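Local coordinates for protein tRNA (uracil(54)-C(5))-methyltransferase (Pyrococcus abyssi, PDB 2JJQ) that methylates C5 of uridine 54 in tRNA, using S-adenosyl-L-methionine as methyl donor and releasing S-adenosyl-L-homocysteine, at residues E102-K107 against P413-V418; K109-F114 against N388-A393; V407-F412 against E419-L424. All coordinates share one frame; numbering follows the deposited sequence.

Interaction 1: E102-K107 against P413-V418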
ATOM      1  N   GLU A 102       5.174  16.790  -8.931  1.00 13.48           N
ATOM      2  CA  GLU A 102       4.607  17.633  -9.978  1.00 14.33           C
ATOM      3  C   GLU A 102       3.720  16.773 -10.904  1.00 13.16           C
ATOM      4  O   GLU A 102       2.626  17.183 -11.273  1.00 13.93           O
ATOM      5  CB  GLU A 102       5.754  18.292 -10.766  1.00 16.34           C
ATOM      6  CG  GLU A 102       5.276  19.106 -11.946  1.00 22.40           C
ATOM      7  CD  GLU A 102       6.424  19.760 -12.727  1.00 33.52           C
ATOM      8  OE1 GLU A 102       7.369  20.299 -12.104  1.00 39.35           O
ATOM      9  OE2 GLU A 102       6.359  19.763 -13.979  1.00 38.66           O
ATOM     10  N   PHE A 103       4.187  15.580 -11.255  1.00 13.42           N
ATOM     11  CA  PHE A 103       3.418  14.664 -12.079  1.00 13.22           C
ATOM     12  C   PHE A 103       2.082  14.335 -11.388  1.00 13.30           C
ATOM     13  O   PHE A 103       1.029  14.280 -12.042  1.00 13.32           O
ATOM     14  CB  PHE A 103       4.229  13.371 -12.307  1.00 13.49           C
ATOM     15  CG  PHE A 103       3.376  12.175 -12.731  1.00 12.64           C
ATOM     16  CD1 PHE A 103       3.007  12.032 -14.044  1.00 15.57           C
ATOM     17  CD2 PHE A 103       2.961  11.208 -11.806  1.00 14.65           C
ATOM     18  CE1 PHE A 103       2.252  10.945 -14.458  1.00 13.94           C
ATOM     19  CE2 PHE A 103       2.197  10.123 -12.183  1.00 15.20           C
ATOM     20  CZ  PHE A 103       1.789  10.003 -13.541  1.00 16.21           C
ATOM     21  N   LYS A 104       2.121  14.111 -10.079  1.00 13.03           N
ATOM     22  CA  LYS A 104       0.923  13.757  -9.313  1.00 14.01           C
ATOM     23  C   LYS A 104      -0.037  14.940  -9.229  1.00 14.40           C
ATOM     24  O   LYS A 104      -1.239  14.755  -9.362  1.00 15.26           O
ATOM     25  CB  LYS A 104       1.301  13.215  -7.918  1.00 13.69           C
ATOM     26  CG  LYS A 104       1.820  11.783  -8.105  1.00 12.21           C
ATOM     27  CD  LYS A 104       2.469  11.193  -6.878  1.00 14.31           C
ATOM     28  CE  LYS A 104       2.809   9.720  -7.156  1.00 13.20           C
ATOM     29  NZ  LYS A 104       3.410   8.939  -5.989  1.00 15.06           N
ATOM     30  N   ARG A 105       0.491  16.146  -9.043  1.00 14.68           N
ATOM     31  CA  ARG A 105      -0.364  17.349  -9.067  1.00 15.66           C
ATOM     32  C   ARG A 105      -1.100  17.482 -10.380  1.00 15.32           C
ATOM     33  O   ARG A 105      -2.307  17.684 -10.410  1.00 15.19           O
ATOM     34  CB  ARG A 105       0.432  18.611  -8.754  1.00 15.98           C
ATOM     35  CG  ARG A 105       0.817  18.617  -7.316  1.00 19.78           C
ATOM     36  CD  ARG A 105       1.250  20.000  -6.948  1.00 25.30           C
ATOM     37  NE  ARG A 105       2.449  20.331  -7.686  1.00 24.04           N
ATOM     38  CZ  ARG A 105       3.674  20.197  -7.188  1.00 28.48           C
ATOM     39  NH1 ARG A 105       3.837  19.736  -5.950  1.00 30.22           N
ATOM     40  NH2 ARG A 105       4.724  20.526  -7.926  1.00 26.51           N
ATOM     41  N   LYS A 106      -0.368  17.343 -11.463  1.00 14.83           N
ATOM     42  CA  LYS A 106      -0.940  17.487 -12.798  1.00 16.13           C
ATOM     43  C   LYS A 106      -1.997  16.404 -13.086  1.00 15.12           C
ATOM     44  O   LYS A 106      -3.099  16.688 -13.591  1.00 14.36           O
ATOM     45  CB  LYS A 106       0.188  17.431 -13.822  1.00 17.29           C
ATOM     46  CG  LYS A 106       1.017  18.736 -13.892  1.00 18.86           C
ATOM     47  CD  LYS A 106       2.194  18.518 -14.866  1.00 29.66           C
ATOM     48  CE  LYS A 106       3.183  19.712 -14.964  1.00 35.57           C
ATOM     49  NZ  LYS A 106       2.517  21.073 -15.033  1.00 39.80           N
ATOM     50  N   LYS A 107      -1.663  15.157 -12.747  1.00 14.56           N
ATOM     51  CA  LYS A 107      -2.609  14.041 -12.884  1.00 14.04           C
ATOM     52  C   LYS A 107      -3.920  14.249 -12.140  1.00 14.71           C
ATOM     53  O   LYS A 107      -5.012  14.062 -12.711  1.00 13.64           O
ATOM     54  CB  LYS A 107      -1.930  12.754 -12.420  1.00 15.17           C
ATOM     55  CG  LYS A 107      -2.844  11.548 -12.528  1.00 17.35           C
ATOM     56  CD  LYS A 107      -2.007  10.332 -12.117  1.00 22.73           C
ATOM     57  CE  LYS A 107      -2.852   9.133 -11.852  1.00 25.33           C
ATOM     58  NZ  LYS A 107      -1.977   7.951 -11.432  1.00 21.30           N
ATOM     59  N   PRO A 413       5.527   6.884  -2.822  1.00 14.03           N
ATOM     60  CA  PRO A 413       6.664   7.420  -3.592  1.00 15.29           C
ATOM     61  C   PRO A 413       7.173   6.428  -4.660  1.00 14.88           C
ATOM     62  O   PRO A 413       7.173   5.202  -4.441  1.00 13.12           O
ATOM     63  CB  PRO A 413       7.750   7.590  -2.529  1.00 16.25           C
ATOM     64  CG  PRO A 413       6.991   7.743  -1.199  1.00 17.42           C
ATOM     65  CD  PRO A 413       5.741   6.925  -1.351  1.00 15.41           C
ATOM     66  N   HIS A 414       7.659   6.963  -5.800  1.00 14.60           N
ATOM     67  CA  HIS A 414       8.246   6.158  -6.871  1.00 14.13           C
ATOM     68  C   HIS A 414       7.234   5.338  -7.658  1.00 15.14           C
ATOM     69  O   HIS A 414       7.631   4.509  -8.478  1.00 16.84           O
ATOM     70  CB  HIS A 414       9.396   5.247  -6.403  1.00 15.04           C
ATOM     71  CG  HIS A 414      10.358   5.932  -5.491  1.00 16.10           C
ATOM     72  ND1 HIS A 414      11.037   7.075  -5.857  1.00 15.60           N
ATOM     73  CD2 HIS A 414      10.747   5.655  -4.216  1.00 20.89           C
ATOM     74  CE1 HIS A 414      11.824   7.469  -4.868  1.00 17.12           C
ATOM     75  NE2 HIS A 414      11.661   6.628  -3.847  1.00 20.05           N
ATOM     76  N   THR A 415       5.949   5.555  -7.400  1.00 14.86           N
ATOM     77  CA  THR A 415       4.876   4.958  -8.187  1.00 14.31           C
ATOM     78  C   THR A 415       3.977   6.109  -8.642  1.00 15.12           C
ATOM     79  O   THR A 415       4.023   7.216  -8.063  1.00 13.61           O
ATOM     80  CB  THR A 415       4.018   3.990  -7.341  1.00 14.50           C
ATOM     81  OG1 THR A 415       3.099   4.768  -6.560  1.00 14.33           O
ATOM     82  CG2 THR A 415       4.892   3.149  -6.392  1.00 14.24           C
ATOM     83  N   PRO A 416       3.104   5.857  -9.648  1.00 15.91           N
ATOM     84  CA  PRO A 416       2.165   6.905 -10.051  1.00 17.00           C
ATOM     85  C   PRO A 416       0.985   7.140  -9.101  1.00 17.64           C
ATOM     86  O   PRO A 416       0.151   8.000  -9.365  1.00 18.38           O
ATOM     87  CB  PRO A 416       1.629   6.414 -11.413  1.00 15.69           C
ATOM     88  CG  PRO A 416       2.266   5.131 -11.689  1.00 18.49           C
ATOM     89  CD  PRO A 416       2.991   4.639 -10.471  1.00 16.19           C
ATOM     90  N   HIS A 417       0.915   6.383  -8.003  1.00 17.82           N
ATOM     91  CA  HIS A 417      -0.274   6.377  -7.167  1.00 19.56           C
ATOM     92  C   HIS A 417      -0.249   7.429  -6.094  1.00 20.08           C
ATOM     93  O   HIS A 417       0.809   7.809  -5.577  1.00 19.85           O
ATOM     94  CB  HIS A 417      -0.441   5.009  -6.505  1.00 18.68           C
ATOM     95  CG  HIS A 417      -0.375   3.877  -7.470  1.00 22.35           C
ATOM     96  ND1 HIS A 417      -1.199   3.796  -8.569  1.00 24.59           N
ATOM     97  CD2 HIS A 417       0.455   2.811  -7.539  1.00 22.29           C
ATOM     98  CE1 HIS A 417      -0.906   2.705  -9.252  1.00 25.93           C
ATOM     99  NE2 HIS A 417       0.081   2.083  -8.640  1.00 28.54           N
ATOM    100  N   VAL A 418      -1.431   7.909  -5.745  1.00 20.26           N
ATOM    101  CA  VAL A 418      -1.510   8.884  -4.678  1.00 21.17           C
ATOM    102  C   VAL A 418      -2.722   8.540  -3.798  1.00 20.63           C
ATOM    103  O   VAL A 418      -3.612   7.813  -4.277  1.00 21.58           O
ATOM    104  CB  VAL A 418      -1.597  10.299  -5.289  1.00 23.05           C
ATOM    105  CG1 VAL A 418      -3.070  10.681  -5.498  1.00 24.16           C
ATOM    106  CG2 VAL A 418      -0.912  11.280  -4.406  1.00 24.34           C
TER
HETATM  107  O   HOH W   1      -3.511   5.920  -9.870  1.00 37.82           O

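Interaction 2: K109-F114 against N388-A393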
ATOM      1  N   LYS A 109      -5.204  17.140 -11.053  1.00 13.92           N
ATOM      2  CA  LYS A 109      -5.933  18.259 -11.668  1.00 15.74           C
ATOM      3  C   LYS A 109      -6.665  17.789 -12.929  1.00 15.52           C
ATOM      4  O   LYS A 109      -7.817  18.129 -13.122  1.00 14.91           O
ATOM      5  CB  LYS A 109      -4.979  19.416 -12.006  1.00 15.94           C
ATOM      6  CG  LYS A 109      -5.717  20.650 -12.557  1.00 18.04           C
ATOM      7  CD  LYS A 109      -4.768  21.870 -12.619  1.00 24.42           C
ATOM      8  CE  LYS A 109      -3.729  21.737 -13.715  1.00 28.29           C
ATOM      9  NZ  LYS A 109      -2.708  22.861 -13.631  1.00 33.68           N
ATOM     10  N   ARG A 110      -6.011  16.984 -13.779  1.00 16.41           N
ATOM     11  CA  ARG A 110      -6.667  16.370 -14.981  1.00 17.23           C
ATOM     12  C   ARG A 110      -7.912  15.554 -14.652  1.00 16.40           C
ATOM     13  O   ARG A 110      -8.968  15.689 -15.303  1.00 17.92           O
ATOM     14  CB  ARG A 110      -5.712  15.384 -15.715  1.00 19.11           C
ATOM     15  CG  ARG A 110      -4.389  15.986 -16.264  1.00 23.73           C
ATOM     16  CD  ARG A 110      -3.729  15.172 -17.389  1.00 28.58           C
ATOM     17  NE  ARG A 110      -2.994  13.990 -16.936  1.00 32.57           N
ATOM     18  CZ  ARG A 110      -1.701  13.995 -16.612  1.00 35.27           C
ATOM     19  NH1 ARG A 110      -1.018  15.144 -16.663  1.00 33.69           N
ATOM     20  NH2 ARG A 110      -1.079  12.852 -16.250  1.00 35.59           N
ATOM     21  N   ILE A 111      -7.803  14.693 -13.638  1.00 14.40           N
ATOM     22  CA  ILE A 111      -8.894  13.806 -13.253  1.00 14.96           C
ATOM     23  C   ILE A 111     -10.044  14.496 -12.503  1.00 15.37           C
ATOM     24  O   ILE A 111     -11.217  14.256 -12.793  1.00 14.65           O
ATOM     25  CB  ILE A 111      -8.312  12.625 -12.422  1.00 15.63           C
ATOM     26  CG1 ILE A 111      -7.411  11.755 -13.333  1.00 15.64           C
ATOM     27  CG2 ILE A 111      -9.454  11.815 -11.693  1.00 17.48           C
ATOM     28  CD1 ILE A 111      -6.511  10.722 -12.536  1.00 19.83           C
ATOM     29  N   LEU A 112      -9.696  15.332 -11.535  1.00 13.52           N
ATOM     30  CA  LEU A 112     -10.677  15.948 -10.654  1.00 15.29           C
ATOM     31  C   LEU A 112     -11.181  17.306 -11.168  1.00 15.55           C
ATOM     32  O   LEU A 112     -12.213  17.757 -10.725  1.00 15.50           O
ATOM     33  CB  LEU A 112     -10.011  16.250  -9.340  1.00 15.95           C
ATOM     34  CG  LEU A 112     -10.055  15.211  -8.205  1.00 21.10           C
ATOM     35  CD1 LEU A 112     -10.622  13.901  -8.579  1.00 22.65           C
ATOM     36  CD2 LEU A 112      -8.745  15.129  -7.431  1.00 18.75           C
ATOM     37  N   GLY A 113     -10.376  17.998 -11.973  1.00 15.44           N
ATOM     38  CA  GLY A 113     -10.831  19.295 -12.539  1.00 14.26           C
ATOM     39  C   GLY A 113     -10.281  20.538 -11.889  1.00 14.94           C
ATOM     40  O   GLY A 113     -10.607  21.658 -12.302  1.00 13.79           O
ATOM     41  N   PHE A 114      -9.415  20.388 -10.888  1.00 15.45           N
ATOM     42  CA  PHE A 114      -8.897  21.579 -10.153  1.00 16.04           C
ATOM     43  C   PHE A 114      -7.638  21.206  -9.409  1.00 17.21           C
ATOM     44  O   PHE A 114      -7.367  20.021  -9.229  1.00 17.48           O
ATOM     45  CB  PHE A 114      -9.932  22.110  -9.179  1.00 16.43           C
ATOM     46  CG  PHE A 114     -10.449  21.084  -8.244  1.00 19.14           C
ATOM     47  CD1 PHE A 114     -11.577  20.348  -8.551  1.00 17.45           C
ATOM     48  CD2 PHE A 114      -9.823  20.864  -7.028  1.00 21.55           C
ATOM     49  CE1 PHE A 114     -12.050  19.390  -7.690  1.00 19.17           C
ATOM     50  CE2 PHE A 114     -10.322  19.883  -6.149  1.00 22.64           C
ATOM     51  CZ  PHE A 114     -11.428  19.169  -6.488  1.00 18.46           C
ATOM     52  N   ASN A 388      -7.777   5.818  -5.566  1.00 16.59           N
ATOM     53  CA  ASN A 388      -8.282   5.679  -6.940  1.00 17.28           C
ATOM     54  C   ASN A 388      -9.033   6.960  -7.318  1.00 16.95           C
ATOM     55  O   ASN A 388     -10.249   7.021  -7.184  1.00 15.39           O
ATOM     56  CB  ASN A 388      -9.229   4.467  -7.001  1.00 18.51           C
ATOM     57  CG  ASN A 388      -8.536   3.136  -6.568  1.00 21.85           C
ATOM     58  OD1 ASN A 388      -7.616   2.668  -7.237  1.00 25.85           O
ATOM     59  ND2 ASN A 388      -8.999   2.531  -5.445  1.00 24.12           N
ATOM     60  N   PRO A 389      -8.308   7.981  -7.787  1.00 17.92           N
ATOM     61  CA  PRO A 389      -8.931   9.274  -8.092  1.00 18.89           C
ATOM     62  C   PRO A 389     -10.168   9.191  -9.018  1.00 18.26           C
ATOM     63  O   PRO A 389     -11.131   9.935  -8.827  1.00 17.72           O
ATOM     64  CB  PRO A 389      -7.797  10.024  -8.789  1.00 19.64           C
ATOM     65  CG  PRO A 389      -6.540   9.521  -8.058  1.00 18.98           C
ATOM     66  CD  PRO A 389      -6.831   8.044  -7.893  1.00 17.68           C
ATOM     67  N   GLU A 390     -10.112   8.345 -10.048  1.00 17.29           N
ATOM     68  CA  GLU A 390     -11.221   8.264 -10.961  1.00 18.43           C
ATOM     69  C   GLU A 390     -12.477   7.704 -10.309  1.00 17.90           C
ATOM     70  O   GLU A 390     -13.576   8.157 -10.628  1.00 17.48           O
ATOM     71  CB  GLU A 390     -10.815   7.467 -12.221  1.00 20.30           C
ATOM     72  CG  GLU A 390      -9.798   8.237 -13.049  1.00 24.18           C
ATOM     73  CD  GLU A 390      -9.487   7.603 -14.402  1.00 35.28           C
ATOM     74  OE1 GLU A 390      -9.672   6.366 -14.571  1.00 36.56           O
ATOM     75  OE2 GLU A 390      -9.021   8.368 -15.285  1.00 39.48           O
ATOM     76  N   THR A 391     -12.320   6.708  -9.434  1.00 17.14           N
ATOM     77  CA  THR A 391     -13.476   6.157  -8.698  1.00 18.11           C
ATOM     78  C   THR A 391     -14.012   7.169  -7.692  1.00 17.33           C
ATOM     79  O   THR A 391     -15.227   7.326  -7.568  1.00 15.47           O
ATOM     80  CB  THR A 391     -13.165   4.813  -8.000  1.00 19.01           C
ATOM     81  OG1 THR A 391     -12.343   5.065  -6.859  1.00 28.04           O
ATOM     82  CG2 THR A 391     -12.355   4.002  -8.892  1.00 16.09           C
ATOM     83  N   PHE A 392     -13.112   7.867  -6.993  1.00 16.22           N
ATOM     84  CA  PHE A 392     -13.537   8.957  -6.119  1.00 16.64           C
ATOM     85  C   PHE A 392     -14.388   9.971  -6.909  1.00 16.15           C
ATOM     86  O   PHE A 392     -15.462  10.396  -6.473  1.00 16.34           O
ATOM     87  CB  PHE A 392     -12.331   9.688  -5.552  1.00 16.68           C
ATOM     88  CG  PHE A 392     -12.698  10.976  -4.901  1.00 16.69           C
ATOM     89  CD1 PHE A 392     -13.402  10.965  -3.679  1.00 18.28           C
ATOM     90  CD2 PHE A 392     -12.375  12.199  -5.491  1.00 18.93           C
ATOM     91  CE1 PHE A 392     -13.750  12.192  -3.066  1.00 21.12           C
ATOM     92  CE2 PHE A 392     -12.727  13.375  -4.911  1.00 20.65           C
ATOM     93  CZ  PHE A 392     -13.405  13.393  -3.689  1.00 21.70           C
ATOM     94  N   ALA A 393     -13.881  10.381  -8.065  1.00 16.37           N
ATOM     95  CA  ALA A 393     -14.556  11.416  -8.871  1.00 16.90           C
ATOM     96  C   ALA A 393     -15.955  10.969  -9.268  1.00 16.97           C
ATOM     97  O   ALA A 393     -16.895  11.774  -9.255  1.00 16.91           O
ATOM     98  CB  ALA A 393     -13.720  11.759 -10.127  1.00 16.49           C
TER

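Interaction 3: V407-F412 against E419-L424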
ATOM      1  N   VAL A 407      -7.022  17.141  -0.141  1.00 16.55           N
ATOM      2  CA  VAL A 407      -5.580  17.122  -0.264  1.00 17.21           C
ATOM      3  C   VAL A 407      -5.204  15.707  -0.676  1.00 16.07           C
ATOM      4  O   VAL A 407      -5.943  14.788  -0.408  1.00 16.14           O
ATOM      5  CB  VAL A 407      -4.940  17.445   1.097  1.00 17.77           C
ATOM      6  CG1 VAL A 407      -3.516  17.825   0.918  1.00 22.69           C
ATOM      7  CG2 VAL A 407      -5.660  18.613   1.695  1.00 22.54           C
ATOM      8  N   ALA A 408      -4.085  15.552  -1.375  1.00 14.44           N
ATOM      9  CA  ALA A 408      -3.524  14.248  -1.711  1.00 14.38           C
ATOM     10  C   ALA A 408      -2.273  14.072  -0.886  1.00 14.48           C
ATOM     11  O   ALA A 408      -1.561  15.041  -0.609  1.00 16.32           O
ATOM     12  CB  ALA A 408      -3.123  14.175  -3.188  1.00 14.07           C
ATOM     13  N   LEU A 409      -2.040  12.858  -0.444  1.00 14.10           N
ATOM     14  CA  LEU A 409      -0.815  12.554   0.351  1.00 13.49           C
ATOM     15  C   LEU A 409      -0.051  11.559  -0.498  1.00 13.99           C
ATOM     16  O   LEU A 409      -0.642  10.602  -1.032  1.00 15.93           O
ATOM     17  CB  LEU A 409      -1.129  11.959   1.713  1.00 14.44           C
ATOM     18  CG  LEU A 409      -1.772  12.973   2.661  1.00 16.25           C
ATOM     19  CD1 LEU A 409      -3.241  12.861   2.371  1.00 21.38           C
ATOM     20  CD2 LEU A 409      -1.487  12.543   4.111  1.00 23.19           C
ATOM     21  N   ASP A 410       1.237  11.824  -0.697  1.00 12.98           N
ATOM     22  CA  ASP A 410       2.044  10.864  -1.430  1.00 14.23           C
ATOM     23  C   ASP A 410       2.339   9.639  -0.537  1.00 13.84           C
ATOM     24  O   ASP A 410       3.401   9.527   0.100  1.00 14.43           O
ATOM     25  CB  ASP A 410       3.334  11.477  -1.990  1.00 14.08           C
ATOM     26  CG  ASP A 410       4.052  10.497  -2.892  1.00 15.99           C
ATOM     27  OD1 ASP A 410       3.355   9.599  -3.406  1.00 16.85           O
ATOM     28  OD2 ASP A 410       5.294  10.524  -3.027  1.00 17.76           O
ATOM     29  N   MET A 411       1.398   8.709  -0.506  1.00 13.19           N
ATOM     30  CA  MET A 411       1.583   7.518   0.297  1.00 14.43           C
ATOM     31  C   MET A 411       2.529   6.571  -0.430  1.00 14.27           C
ATOM     32  O   MET A 411       3.109   5.629   0.189  1.00 14.08           O
ATOM     33  CB  MET A 411       0.203   6.836   0.546  1.00 13.87           C
ATOM     34  CG  MET A 411      -0.644   7.631   1.619  1.00 19.51           C
ATOM     35  SD  MET A 411      -0.047   7.342   3.324  1.00 27.20           S
ATOM     36  CE  MET A 411       0.408   5.612   3.180  1.00 16.52           C
ATOM     37  N   PHE A 412       2.718   6.812  -1.731  1.00 14.37           N
ATOM     38  CA  PHE A 412       3.358   5.797  -2.589  1.00 14.46           C
ATOM     39  C   PHE A 412       4.480   6.401  -3.462  1.00 14.71           C
ATOM     40  O   PHE A 412       4.397   6.372  -4.706  1.00 13.53           O
ATOM     41  CB  PHE A 412       2.319   5.155  -3.496  1.00 13.96           C
ATOM     42  CG  PHE A 412       1.112   4.686  -2.761  1.00 14.14           C
ATOM     43  CD1 PHE A 412       1.147   3.535  -2.023  1.00 19.73           C
ATOM     44  CD2 PHE A 412      -0.040   5.426  -2.808  1.00 14.85           C
ATOM     45  CE1 PHE A 412      -0.001   3.079  -1.312  1.00 22.62           C
ATOM     46  CE2 PHE A 412      -1.185   4.998  -2.106  1.00 19.69           C
ATOM     47  CZ  PHE A 412      -1.158   3.827  -1.369  1.00 20.65           C
ATOM     48  N   GLU A 419      -2.736   9.010  -2.551  1.00 19.52           N
ATOM     49  CA  GLU A 419      -3.864   8.861  -1.628  1.00 19.67           C
ATOM     50  C   GLU A 419      -4.614  10.178  -1.432  1.00 19.43           C
ATOM     51  O   GLU A 419      -4.073  11.121  -0.881  1.00 22.63           O
ATOM     52  CB  GLU A 419      -3.371   8.407  -0.273  1.00 21.14           C
ATOM     53  CG  GLU A 419      -4.486   8.145   0.724  1.00 25.79           C
ATOM     54  CD  GLU A 419      -4.965   6.705   0.684  1.00 34.25           C
ATOM     55  OE1 GLU A 419      -4.791   6.061  -0.368  1.00 38.95           O
ATOM     56  OE2 GLU A 419      -5.451   6.206   1.727  1.00 36.33           O
ATOM     57  N   LEU A 420      -5.875  10.244  -1.796  1.00 16.73           N
ATOM     58  CA  LEU A 420      -6.609  11.517  -1.664  1.00 17.02           C
ATOM     59  C   LEU A 420      -7.378  11.461  -0.359  1.00 15.84           C
ATOM     60  O   LEU A 420      -7.816  10.377   0.059  1.00 15.40           O
ATOM     61  CB  LEU A 420      -7.651  11.611  -2.762  1.00 18.01           C
ATOM     62  CG  LEU A 420      -7.240  12.011  -4.141  1.00 22.42           C
ATOM     63  CD1 LEU A 420      -8.517  11.695  -4.994  1.00 23.29           C
ATOM     64  CD2 LEU A 420      -7.003  13.526  -4.062  1.00 23.84           C
ATOM     65  N   VAL A 421      -7.618  12.627   0.260  1.00 13.97           N
ATOM     66  CA  VAL A 421      -8.459  12.670   1.457  1.00 13.13           C
ATOM     67  C   VAL A 421      -9.351  13.869   1.192  1.00 13.57           C
ATOM     68  O   VAL A 421      -8.864  15.011   1.084  1.00 14.39           O
ATOM     69  CB  VAL A 421      -7.647  12.858   2.787  1.00 13.69           C
ATOM     70  CG1 VAL A 421      -8.589  12.870   3.988  1.00 12.26           C
ATOM     71  CG2 VAL A 421      -6.545  11.784   2.941  1.00 14.51           C
ATOM     72  N   ALA A 422     -10.656  13.618   1.067  1.00 13.29           N
ATOM     73  CA  ALA A 422     -11.585  14.697   0.780  1.00 13.91           C
ATOM     74  C   ALA A 422     -12.648  14.847   1.866  1.00 14.07           C
ATOM     75  O   ALA A 422     -13.220  13.851   2.328  1.00 15.05           O
ATOM     76  CB  ALA A 422     -12.259  14.451  -0.565  1.00 15.02           C
ATOM     77  N   LYS A 423     -12.893  16.093   2.268  1.00 14.25           N
ATOM     78  CA  LYS A 423     -13.987  16.402   3.156  1.00 13.64           C
ATOM     79  C   LYS A 423     -15.168  16.928   2.298  1.00 15.13           C
ATOM     80  O   LYS A 423     -15.016  17.927   1.571  1.00 14.71           O
ATOM     81  CB  LYS A 423     -13.549  17.490   4.125  1.00 15.18           C
ATOM     82  CG  LYS A 423     -14.664  17.894   5.049  1.00 14.29           C
ATOM     83  CD  LYS A 423     -14.173  18.964   5.959  1.00 17.68           C
ATOM     84  CE  LYS A 423     -15.204  19.224   7.043  1.00 20.27           C
ATOM     85  NZ  LYS A 423     -14.622  19.964   8.190  1.00 18.96           N
ATOM     86  N   LEU A 424     -16.300  16.265   2.409  1.00 14.78           N
ATOM     87  CA  LEU A 424     -17.502  16.533   1.598  1.00 17.04           C
ATOM     88  C   LEU A 424     -18.589  17.051   2.524  1.00 17.70           C
ATOM     89  O   LEU A 424     -18.796  16.463   3.621  1.00 16.58           O
ATOM     90  CB  LEU A 424     -18.026  15.235   0.975  1.00 17.32           C
ATOM     91  CG  LEU A 424     -16.981  14.387   0.250  1.00 17.60           C
ATOM     92  CD1 LEU A 424     -17.661  13.128  -0.321  1.00 18.52           C
ATOM     93  CD2 LEU A 424     -16.285  15.264  -0.796  1.00 16.77           C
TER

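Interaction 1: E102-K107 against P413-V418
Lys104 and Lys107, about one turn apart on helix 97-112, send extended chains into the loop 413-418, the connection of the beta hairpin 403-409/419-424 at the end of the catalytic methyltransferase domain. The polar contacts are ammonium groups meeting loop carbonyls. Lys104 NZ gives a hydrogen bond to His417 O at 2.9 Å, tilted 27° from that carbonyl's plane, and a weak one to Thr415 O at 2.8 Å. Asp410 supplies the salt bridge that balances its charge, and Phe412 O a further weak bond, so this buried nitrogen is ringed by oxygens and would be expected to stay protonated. A lysine suits the place because its long aliphatic chain passes Pro416 before the ammonium group reaches the carbonyls. Lys107, with CG anti to its own backbone nitrogen (chi1 180°), brings NZ to Pro416 O at 3.0 Å, well above the carbonyl plane rather than on a lone pair. The same nitrogen bonds Asp30 O in the TRAM-like domain, tying that domain to the hairpin loop.

Within the loop, Thr415 forms an ST turn: its OG1 accepts from His417 N at 3.1 Å and also bonds Phe412 O. Its side chain lies near that of Cys90, by similarity a ligand of the [4Fe-4S] cluster.

Apolar contacts fill the space beside the lysines. The Phe103 ring turns its edge to the proline, CE2 lying 3.8 Å from Pro416 CB; the compact, conformationally restricted pyrrolidine offers CB to that edge, and Thr91 touches it too. Val418 CG2 lies 4.2 Å from Lys104 CD, the side chains running past each other in opposite directions.

One water accepts from Lys107 NZ at 3.0 Å and sits in plane at the His417 ring edge, weakly bonded to ND1 at 3.4 Å.

Interaction 2: K109-F114 against N388-A393
The carbonyl oxygen of Asn388 is held by two donors, and so fixes the first turn of helix 389-398, the turn whose Pro389 and Glu390 meet Ile111 near the end of helix 97-112. Thr391 OG1 donates to Asn388 O over 2.9 Å, lying in the carbonyl plane on a lone pair, while Phe392 N makes the ordinary helical bond to the same atom at 3.0 Å. The contact is thus helix end against helix start, the C-terminal turn of one packing on the N-terminal turn of the other, beside the catalytic sheet. Proline suits the opening position of a helix, since no backbone N-H is needed there.

No hydrogen bond crosses the contact; the contact rests on apolar groups. Ile111 leads with its CG2 branch, which stands anti to the backbone nitrogen while CG1 lies beside it (chi1 -67°). That methyl rests 3.8 Å from Pro389 CB and also 3.8 Å from Glu390 CG, so this one methyl spans both neighbours, with CD1 of the other branch adding to the same patch. Glu390 offers only its methylene portion, crossing the isoleucine at about a right angle, and is otherwise exposed, as suits a charged residue.

Leu112 reaches across with CD1, 4.1 Å from Ala393 CB, where a small methyl lets the two backbones come close.

Phe392 carries the packing inward. Its ring meets Tyr384 edge-to-face and touches Ile403 and Ile406 of the neighbouring strand, joining this surface contact to the sheet. Toward helix 97-112 it presents its rim: CD2 lies 3.9 Å from Leu112 CD1, which sits in the plane of the ring.

Interaction 3: V407-F412 against E419-L424
This antiparallel beta hairpin, strands 403-409 and 419-424, lies within the mixed sheet of the catalytic domain, between strands 117-119 and 381-386, and carries Glu419, predicted to be the proton acceptor of the active site. Val407 pairs with Val421, and Leu409 with Glu419, as hydrogen-bonded pairs, each with two bonds. The shortest is Leu409 N to Glu419 O at 2.7 Å, answered by Glu419 N to Leu409 O at 3.0 Å. Between them, Ala408 and Leu420 form a non-hydrogen-bonded pair with CA atoms 4.1 Å apart. Their side chains face helix 97-112, where the small alanine leaves room for Leu420 CD2 at 4.0 Å from its CB. On the other face, toward helix 275-288, beta-branched Val421 suits a strand and Leu409 adds apolar bulk: Leu409 CD1 meets Val421 CG2 at a tight 3.5 Å.

Farther along the chain, Met411 lies alongside Glu419, its flexible chain placing CG 3.4 Å from Glu419 CB. The glutamate bends at chi2 (90°), and OE1 comes to the edge of the Phe412 ring, 4.1 Å from CE2, with carboxylate and ring planes 69° apart.

Gripped through both its backbone N and O, and flanked by methionine and phenylalanine, Glu419 is held beside Cys387, the predicted nucleophile; this placement is consistent with a base that removes the C5 proton after methyl transfer.

Interactions 1 and 2 share helix 97-112, and interaction 3 supplies the hairpin on which both rest. The firmest tie is between interactions 1 and 3, where Lys104 NZ bridges to Asp410 OD1 at 2.7 Å and so pins the start of the hairpin loop to the helix. Interactions 2 and 3 meet through packing: Phe392 CZ lies 3.5 Å from Ala422 CB, and Leu420 CD1 comes 4.0 Å from Pro389 CA. Interaction 3 holds the predicted proton acceptor, Glu419, its side chain about 3 Å from that of Cys387, the predicted nucleophile, and about 7 Å from bound S-adenosyl-L-homocysteine. Interactions 1 and 2 approach Cys387 through the side chains of His417 and Pro389, about 5 and 6 Å from its own.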